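Local coordinates for putative enoyl-CoA hydratase/isomerase (Acinetobacter baumannii, PDB 3FDU), which probably acts on fatty acyl-CoA thioesters as a hydratase or isomerase of the crotonase superfamily, at residues V54-E59 against I103-G108; N27-E32 against D61-N66. The protein carries 4 engineered substitutions. One frame throughout, in Å; residues are numbered along the deposited sequence.

Contact 1 of 2, residues V54-E59 against I103-G108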
ATOM      1  N   VAL A  54       7.255 -23.018   8.860  1.00 19.84           N
ATOM      2  CA  VAL A  54       7.343 -22.905   7.400  1.00 20.34           C
ATOM      3  C   VAL A  54       6.224 -23.768   6.889  1.00 19.98           C
ATOM      4  O   VAL A  54       6.127 -24.941   7.273  1.00 20.30           O
ATOM      5  CB  VAL A  54       8.664 -23.466   6.833  1.00 20.07           C
ATOM      6  CG1 VAL A  54       8.629 -23.510   5.280  1.00 23.65           C
ATOM      7  CG2 VAL A  54       9.896 -22.608   7.294  1.00 21.80           C
ATOM      8  N   LEU A  55       5.403 -23.204   6.013  1.00 20.03           N
ATOM      9  CA  LEU A  55       4.313 -23.916   5.332  1.00 19.93           C
ATOM     10  C   LEU A  55       4.585 -23.879   3.832  1.00 20.36           C
ATOM     11  O   LEU A  55       4.839 -22.808   3.285  1.00 17.58           O
ATOM     12  CB  LEU A  55       2.983 -23.188   5.604  1.00 21.07           C
ATOM     13  CG  LEU A  55       1.722 -23.679   4.876  1.00 20.36           C
ATOM     14  CD1 LEU A  55       1.358 -25.040   5.361  1.00 20.92           C
ATOM     15  CD2 LEU A  55       0.571 -22.698   5.174  1.00 24.12           C
ATOM     16  N   ARG A  56       4.524 -25.041   3.170  1.00 19.25           N
ATOM     17  CA  ARG A  56       4.734 -25.104   1.746  1.00 19.79           C
ATOM     18  C   ARG A  56       4.120 -26.377   1.220  1.00 20.24           C
ATOM     19  O   ARG A  56       3.586 -27.168   1.987  1.00 21.63           O
ATOM     20  CB  ARG A  56       6.229 -25.121   1.426  1.00 18.78           C
ATOM     21  CG  ARG A  56       6.989 -26.228   2.174  1.00 22.23           C
ATOM     22  CD  ARG A  56       8.443 -26.188   1.708  1.00 23.56           C
ATOM     23  NE  ARG A  56       9.347 -27.077   2.418  1.00 28.89           N
ATOM     24  CZ  ARG A  56       9.482 -28.368   2.160  1.00 32.13           C
ATOM     25  NH1 ARG A  56       8.698 -28.938   1.262  1.00 33.53           N
ATOM     26  NH2 ARG A  56      10.381 -29.091   2.821  1.00 32.23           N
ATOM     27  N   GLY A  57       4.168 -26.574  -0.083  1.00 21.18           N
ATOM     28  CA  GLY A  57       3.908 -27.911  -0.613  1.00 22.39           C
ATOM     29  C   GLY A  57       5.105 -28.843  -0.367  1.00 22.88           C
ATOM     30  O   GLY A  57       6.239 -28.391  -0.140  1.00 24.10           O
ATOM     31  N   ALA A  58       4.884 -30.140  -0.484  1.00 23.43           N
ATOM     32  CA  ALA A  58       5.965 -31.130  -0.376  1.00 25.57           C
ATOM     33  C   ALA A  58       6.848 -31.144  -1.627  1.00 26.54           C
ATOM     34  O   ALA A  58       8.052 -31.432  -1.554  1.00 26.79           O
ATOM     35  CB  ALA A  58       5.356 -32.536  -0.135  1.00 25.34           C
ATOM     36  N   GLU A  59       6.261 -30.817  -2.783  1.00 27.59           N
ATOM     37  CA  GLU A  59       6.958 -31.024  -4.053  1.00 28.62           C
ATOM     38  C   GLU A  59       6.826 -29.850  -4.985  1.00 27.13           C
ATOM     39  O   GLU A  59       7.195 -28.742  -4.600  1.00 29.25           O
ATOM     40  CB  GLU A  59       6.416 -32.271  -4.728  1.00 30.25           C
ATOM     41  CG  GLU A  59       7.103 -33.538  -4.281  1.00 36.92           C
ATOM     42  CD  GLU A  59       8.311 -33.809  -5.161  1.00 47.56           C
ATOM     43  OE1 GLU A  59       9.025 -32.826  -5.497  1.00 51.04           O
ATOM     44  OE2 GLU A  59       8.543 -34.990  -5.531  1.00 51.74           O
ATOM     45  N   ILE A 103       6.487 -18.443   7.582  1.00 16.56           N
ATOM     46  CA  ILE A 103       7.068 -18.281   6.274  1.00 17.69           C
ATOM     47  C   ILE A 103       6.372 -19.252   5.338  1.00 17.77           C
ATOM     48  O   ILE A 103       6.110 -20.377   5.731  1.00 18.76           O
ATOM     49  CB  ILE A 103       8.596 -18.567   6.268  1.00 18.16           C
ATOM     50  CG1 ILE A 103       9.337 -17.681   7.305  1.00 15.37           C
ATOM     51  CG2 ILE A 103       9.198 -18.461   4.850  1.00 17.32           C
ATOM     52  CD1 ILE A 103      10.805 -18.091   7.492  1.00 17.22           C
ATOM     53  N   ILE A 104       6.065 -18.799   4.112  1.00 17.79           N
ATOM     54  CA  ILE A 104       5.487 -19.650   3.080  1.00 16.94           C
ATOM     55  C   ILE A 104       6.432 -19.721   1.882  1.00 17.28           C
ATOM     56  O   ILE A 104       7.044 -18.709   1.453  1.00 17.79           O
ATOM     57  CB  ILE A 104       4.068 -19.187   2.678  1.00 18.09           C
ATOM     58  CG1 ILE A 104       3.126 -19.405   3.907  1.00 19.37           C
ATOM     59  CG2 ILE A 104       3.568 -19.998   1.422  1.00 16.13           C
ATOM     60  CD1 ILE A 104       1.633 -19.138   3.694  1.00 19.59           C
ATOM     61  N   ALA A 105       6.554 -20.903   1.311  1.00 16.07           N
ATOM     62  CA  ALA A 105       7.395 -21.043   0.129  1.00 17.27           C
ATOM     63  C   ALA A 105       6.542 -21.594  -1.015  1.00 17.72           C
ATOM     64  O   ALA A 105       5.928 -22.623  -0.847  1.00 18.55           O
ATOM     65  CB  ALA A 105       8.605 -22.027   0.420  1.00 17.56           C
ATOM     66  N   VAL A 106       6.546 -20.935  -2.173  1.00 17.52           N
ATOM     67  CA  VAL A 106       5.621 -21.302  -3.252  1.00 18.31           C
ATOM     68  C   VAL A 106       6.381 -21.819  -4.488  1.00 17.59           C
ATOM     69  O   VAL A 106       7.317 -21.169  -4.943  1.00 16.90           O
ATOM     70  CB  VAL A 106       4.767 -20.057  -3.675  1.00 17.61           C
ATOM     71  CG1 VAL A 106       3.817 -20.384  -4.833  1.00 19.56           C
ATOM     72  CG2 VAL A 106       3.955 -19.581  -2.473  1.00 18.32           C
ATOM     73  N   LYS A 107       5.973 -22.975  -4.995  1.00 18.01           N
ATOM     74  CA  LYS A 107       6.363 -23.494  -6.318  1.00 18.30           C
ATOM     75  C   LYS A 107       5.054 -23.859  -7.019  1.00 19.11           C
ATOM     76  O   LYS A 107       4.059 -24.202  -6.354  1.00 17.50           O
ATOM     77  CB  LYS A 107       7.185 -24.791  -6.196  1.00 19.42           C
ATOM     78  CG  LYS A 107       8.613 -24.634  -5.714  1.00 23.28           C
ATOM     79  CD  LYS A 107       9.345 -25.981  -5.684  1.00 22.41           C
ATOM     80  CE  LYS A 107      10.650 -25.762  -5.015  1.00 25.11           C
ATOM     81  NZ  LYS A 107      11.583 -26.959  -5.014  1.00 24.32           N
ATOM     82  N   GLY A 108       5.048 -23.758  -8.340  1.00 17.87           N
ATOM     83  CA  GLY A 108       3.909 -24.178  -9.125  1.00 18.73           C
ATOM     84  C   GLY A 108       2.594 -23.448  -8.786  1.00 18.94           C
ATOM     85  O   GLY A 108       2.584 -22.252  -8.501  1.00 19.09           O
TER
HETATM   86  O   HOH W   1       4.978 -24.824  -2.307  1.00 20.68           O
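Leu55 turns CG opposite its backbone N (chi1 174°), while Ile104 sets CG1 opposite its carbonyl carbon (chi1 -67°) and extends on to CD1. With these torsions the two side chains run side by side on the same face of the sheet, where Leu118 and Ala121 also touch Ile104. Leu55 CD2 lies 4.0 Å from Ile104 CD1, and closer to the backbone Leu55 CB is 4.1 Å from Ile104 CG1.

Val54, Arg56, Ile103 and Ala105 populate the other face. There the helix 188-200 packs on the sheet, placing Ala196 on Val54, Ala192 on Ile103 and Ala105, and Tyr189 on Ala105. Strands 52-57 and 102-106 are parallel neighbours in the core of the crotonase-fold sheet, their short axes 4.8 Å apart. Leu55 makes both backbone bonds of the pairing: its N donates to Ile103 O at 2.9 Å, nearly straight (166°), and its O receives Ala105 N at 3.2 Å, a longer bond.

Beyond this point the backbones part and a water continues the pairing. It accepts from Gly57 N at 2.9 Å and donates to Ala105 O at 2.8 Å, with a weak third bond from Lys107 N. The Arg56 chain, extended from CG to NE, leads away from Ala105, and its NH1 donates a hydrogen bond to Gly57 O, which lies close to the guanidinium plane. Lys107, extended beyond CG, lays its CD 3.7 Å from Glu59 O. Tyr189 ties this end together, meeting both Arg56 and Lys107 in cation-pi contacts while its OH is hydrogen-bonded to Glu59 O.

Contact 2 of 2, residues N27-E32 against D61-N66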
ATOM      1  N   ASN A  27      -2.422 -30.785  -4.651  1.00 19.71           N
ATOM      2  CA  ASN A  27      -2.556 -30.135  -3.358  1.00 21.37           C
ATOM      3  C   ASN A  27      -3.865 -29.325  -3.203  1.00 20.95           C
ATOM      4  O   ASN A  27      -3.955 -28.403  -2.367  1.00 20.67           O
ATOM      5  CB  ASN A  27      -1.312 -29.262  -3.090  1.00 18.48           C
ATOM      6  CG  ASN A  27      -0.123 -30.101  -2.575  1.00 20.43           C
ATOM      7  OD1 ASN A  27      -0.217 -31.323  -2.549  1.00 18.58           O
ATOM      8  ND2 ASN A  27       0.996 -29.447  -2.182  1.00 18.81           N
ATOM      9  N   ALA A  28      -4.874 -29.641  -4.000  1.00 20.66           N
ATOM     10  CA  ALA A  28      -6.219 -29.061  -3.710  1.00 21.09           C
ATOM     11  C   ALA A  28      -6.642 -29.396  -2.290  1.00 21.34           C
ATOM     12  O   ALA A  28      -6.409 -30.517  -1.815  1.00 22.00           O
ATOM     13  CB  ALA A  28      -7.331 -29.525  -4.747  1.00 20.93           C
ATOM     14  N   LEU A  29      -7.282 -28.441  -1.608  1.00 21.37           N
ATOM     15  CA  LEU A  29      -7.630 -28.646  -0.189  1.00 22.51           C
ATOM     16  C   LEU A  29      -9.109 -28.975  -0.006  1.00 22.33           C
ATOM     17  O   LEU A  29      -9.942 -28.335  -0.583  1.00 21.60           O
ATOM     18  CB  LEU A  29      -7.284 -27.412   0.650  1.00 22.03           C
ATOM     19  CG  LEU A  29      -5.811 -27.018   0.485  1.00 20.04           C
ATOM     20  CD1 LEU A  29      -5.503 -25.677   1.150  1.00 22.71           C
ATOM     21  CD2 LEU A  29      -4.862 -28.125   1.054  1.00 21.88           C
ATOM     22  N   TYR A  30      -9.399 -29.995   0.803  1.00 24.22           N
ATOM     23  CA  TYR A  30     -10.772 -30.345   1.168  1.00 23.67           C
ATOM     24  C   TYR A  30     -11.054 -29.942   2.621  1.00 23.72           C
ATOM     25  O   TYR A  30     -10.124 -29.705   3.392  1.00 25.13           O
ATOM     26  CB  TYR A  30     -11.029 -31.852   0.916  1.00 24.22           C
ATOM     27  CG  TYR A  30     -10.000 -32.817   1.540  1.00 22.98           C
ATOM     28  CD1 TYR A  30     -10.228 -33.399   2.774  1.00 23.53           C
ATOM     29  CD2 TYR A  30      -8.834 -33.143   0.878  1.00 23.98           C
ATOM     30  CE1 TYR A  30      -9.310 -34.278   3.339  1.00 24.31           C
ATOM     31  CE2 TYR A  30      -7.890 -34.029   1.440  1.00 23.90           C
ATOM     32  CZ  TYR A  30      -8.159 -34.597   2.660  1.00 23.58           C
ATOM     33  OH  TYR A  30      -7.260 -35.468   3.223  1.00 27.13           O
ATOM     34  N   GLY A  31     -12.333 -29.909   2.994  1.00 24.64           N
ATOM     35  CA  GLY A  31     -12.804 -29.482   4.323  1.00 25.39           C
ATOM     36  C   GLY A  31     -11.904 -29.838   5.490  1.00 26.68           C
ATOM     37  O   GLY A  31     -11.375 -28.949   6.218  1.00 26.14           O
ATOM     38  N   GLU A  32     -11.728 -31.132   5.696  1.00 26.38           N
ATOM     39  CA  GLU A  32     -10.984 -31.606   6.857  1.00 27.48           C
ATOM     40  C   GLU A  32      -9.465 -31.306   6.820  1.00 25.99           C
ATOM     41  O   GLU A  32      -8.832 -31.130   7.845  1.00 24.66           O
ATOM     42  CB  GLU A  32     -11.262 -33.098   7.084  1.00 29.56           C
ATOM     43  CG  GLU A  32     -12.565 -33.346   7.931  1.00 36.49           C
ATOM     44  CD  GLU A  32     -12.472 -34.571   8.842  1.00 45.90           C
ATOM     45  OE1 GLU A  32     -12.488 -35.707   8.314  1.00 50.26           O
ATOM     46  OE2 GLU A  32     -12.368 -34.402  10.089  1.00 49.55           O
ATOM     47  N   ASP A  61       4.173 -28.127  -6.334  1.00 20.10           N
ATOM     48  CA  ASP A  61       3.005 -27.198  -6.226  1.00 20.05           C
ATOM     49  C   ASP A  61       2.722 -26.776  -4.789  1.00 19.24           C
ATOM     50  O   ASP A  61       2.993 -27.517  -3.854  1.00 20.14           O
ATOM     51  CB  ASP A  61       1.726 -27.865  -6.775  1.00 20.65           C
ATOM     52  CG  ASP A  61       1.837 -28.154  -8.262  1.00 24.02           C
ATOM     53  OD1 ASP A  61       1.862 -27.181  -9.037  1.00 20.59           O
ATOM     54  OD2 ASP A  61       1.912 -29.361  -8.621  1.00 24.35           O
ATOM     55  N   PHE A  62       2.171 -25.588  -4.611  1.00 18.16           N
ATOM     56  CA  PHE A  62       1.759 -25.179  -3.280  1.00 17.64           C
ATOM     57  C   PHE A  62       0.314 -25.641  -3.012  1.00 17.73           C
ATOM     58  O   PHE A  62       0.059 -26.526  -2.182  1.00 19.81           O
ATOM     59  CB  PHE A  62       1.861 -23.654  -3.167  1.00 15.47           C
ATOM     60  CG  PHE A  62       1.439 -23.127  -1.813  1.00 17.61           C
ATOM     61  CD1 PHE A  62       1.767 -23.818  -0.668  1.00 17.24           C
ATOM     62  CD2 PHE A  62       0.711 -21.916  -1.700  1.00 16.36           C
ATOM     63  CE1 PHE A  62       1.425 -23.310   0.613  1.00 21.98           C
ATOM     64  CE2 PHE A  62       0.334 -21.410  -0.396  1.00 18.52           C
ATOM     65  CZ  PHE A  62       0.699 -22.125   0.739  1.00 20.75           C
ATOM     66  N   THR A  63      -0.627 -25.077  -3.746  1.00 19.69           N
ATOM     67  CA  THR A  63      -2.031 -25.565  -3.711  1.00 20.94           C
ATOM     68  C   THR A  63      -2.866 -25.120  -4.905  1.00 20.82           C
ATOM     69  O   THR A  63      -2.846 -23.933  -5.363  1.00 18.88           O
ATOM     70  CB  THR A  63      -2.777 -25.217  -2.371  1.00 20.75           C
ATOM     71  OG1 THR A  63      -4.138 -25.656  -2.440  1.00 24.09           O
ATOM     72  CG2 THR A  63      -2.809 -23.726  -2.174  1.00 20.39           C
ATOM     73  N   ALA A  64      -3.590 -26.108  -5.439  1.00 20.80           N
ATOM     74  CA  ALA A  64      -4.496 -25.876  -6.557  1.00 21.88           C
ATOM     75  C   ALA A  64      -5.769 -25.160  -6.073  1.00 21.77           C
ATOM     76  O   ALA A  64      -6.676 -24.870  -6.855  1.00 20.89           O
ATOM     77  CB  ALA A  64      -4.879 -27.238  -7.229  1.00 21.76           C
ATOM     78  N   GLY A  65      -5.857 -24.880  -4.784  1.00 21.48           N
ATOM     79  CA  GLY A  65      -7.085 -24.188  -4.290  1.00 22.23           C
ATOM     80  C   GLY A  65      -8.127 -25.134  -3.686  1.00 22.20           C
ATOM     81  O   GLY A  65      -7.835 -26.286  -3.385  1.00 22.42           O
ATOM     82  N   ASN A  66      -9.356 -24.648  -3.510  1.00 23.12           N
ATOM     83  CA  ASN A  66     -10.431 -25.467  -2.921  1.00 24.15           C
ATOM     84  C   ASN A  66     -10.704 -26.684  -3.833  1.00 23.73           C
ATOM     85  O   ASN A  66     -10.859 -26.526  -5.014  1.00 25.31           O
ATOM     86  CB  ASN A  66     -11.705 -24.616  -2.809  1.00 23.50           C
ATOM     87  CG  ASN A  66     -12.750 -25.257  -1.980  1.00 24.99           C
ATOM     88  OD1 ASN A  66     -12.442 -25.877  -0.944  1.00 24.71           O
ATOM     89  ND2 ASN A  66     -14.031 -25.121  -2.408  1.00 22.82           N
TER
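Asn27 and Thr63 anchor two loops of the crotonase fold on each other: the turn leading into helix 31-46, and the loop after strand 52-57, which Thr63 folds into an ST turn. Among the side-chain hydrogen bonds, Thr63 OG1 is gripped twice, donating to Asn27 O at 2.8 Å and accepting from Gly65 N at 3.0 Å. Its place opposite the backbone N (chi1 177°) lets it do both. The Asn27 amide also uses both ends: OD1 receives Arg22 N, and ND2 donates to Phe62 O at 3.1 Å. That carbonyl oxygen lies near the amide plane, yet the donor stands above the plane of the carbonyl.

One backbone hydrogen bond spans the loops, Leu29 N to Gly65 O at 2.8 Å and fairly straight (162°), and Ala28 CA adds a CA-H...O contact to the same oxygen.

The apolar contact is Ala28 CB against Ala64 CB at 4.2 Å. In van der Waals contact, the Leu29 side chain crosses that of Thr63 at about a right angle, its CG 3.6 Å from Thr63 OG1.

How the contacts relate
The two contacts have centres about 12 Å apart, and their segments alternate along the chain. Strand 52-57 of contact 1 runs on into the 61-66 loop of contact 2, so the second contact stands beyond the C-terminal ends of the strands paired in the first. Phe62 bridges them by putting CZ 3.6 Å from Ile104 CG2, and Gly57 CA lies 3.6 Å from Asn27 ND2. In crotonase relatives the loop after this strand supplies a backbone N-H of the oxyanion hole, and 61-66 probably lies at the corresponding site. Asn66 OD1 is hydrogen-bonded to Tyr34 OH, and its ND2 to a bound glycerol, probably from the crystallisation liquor.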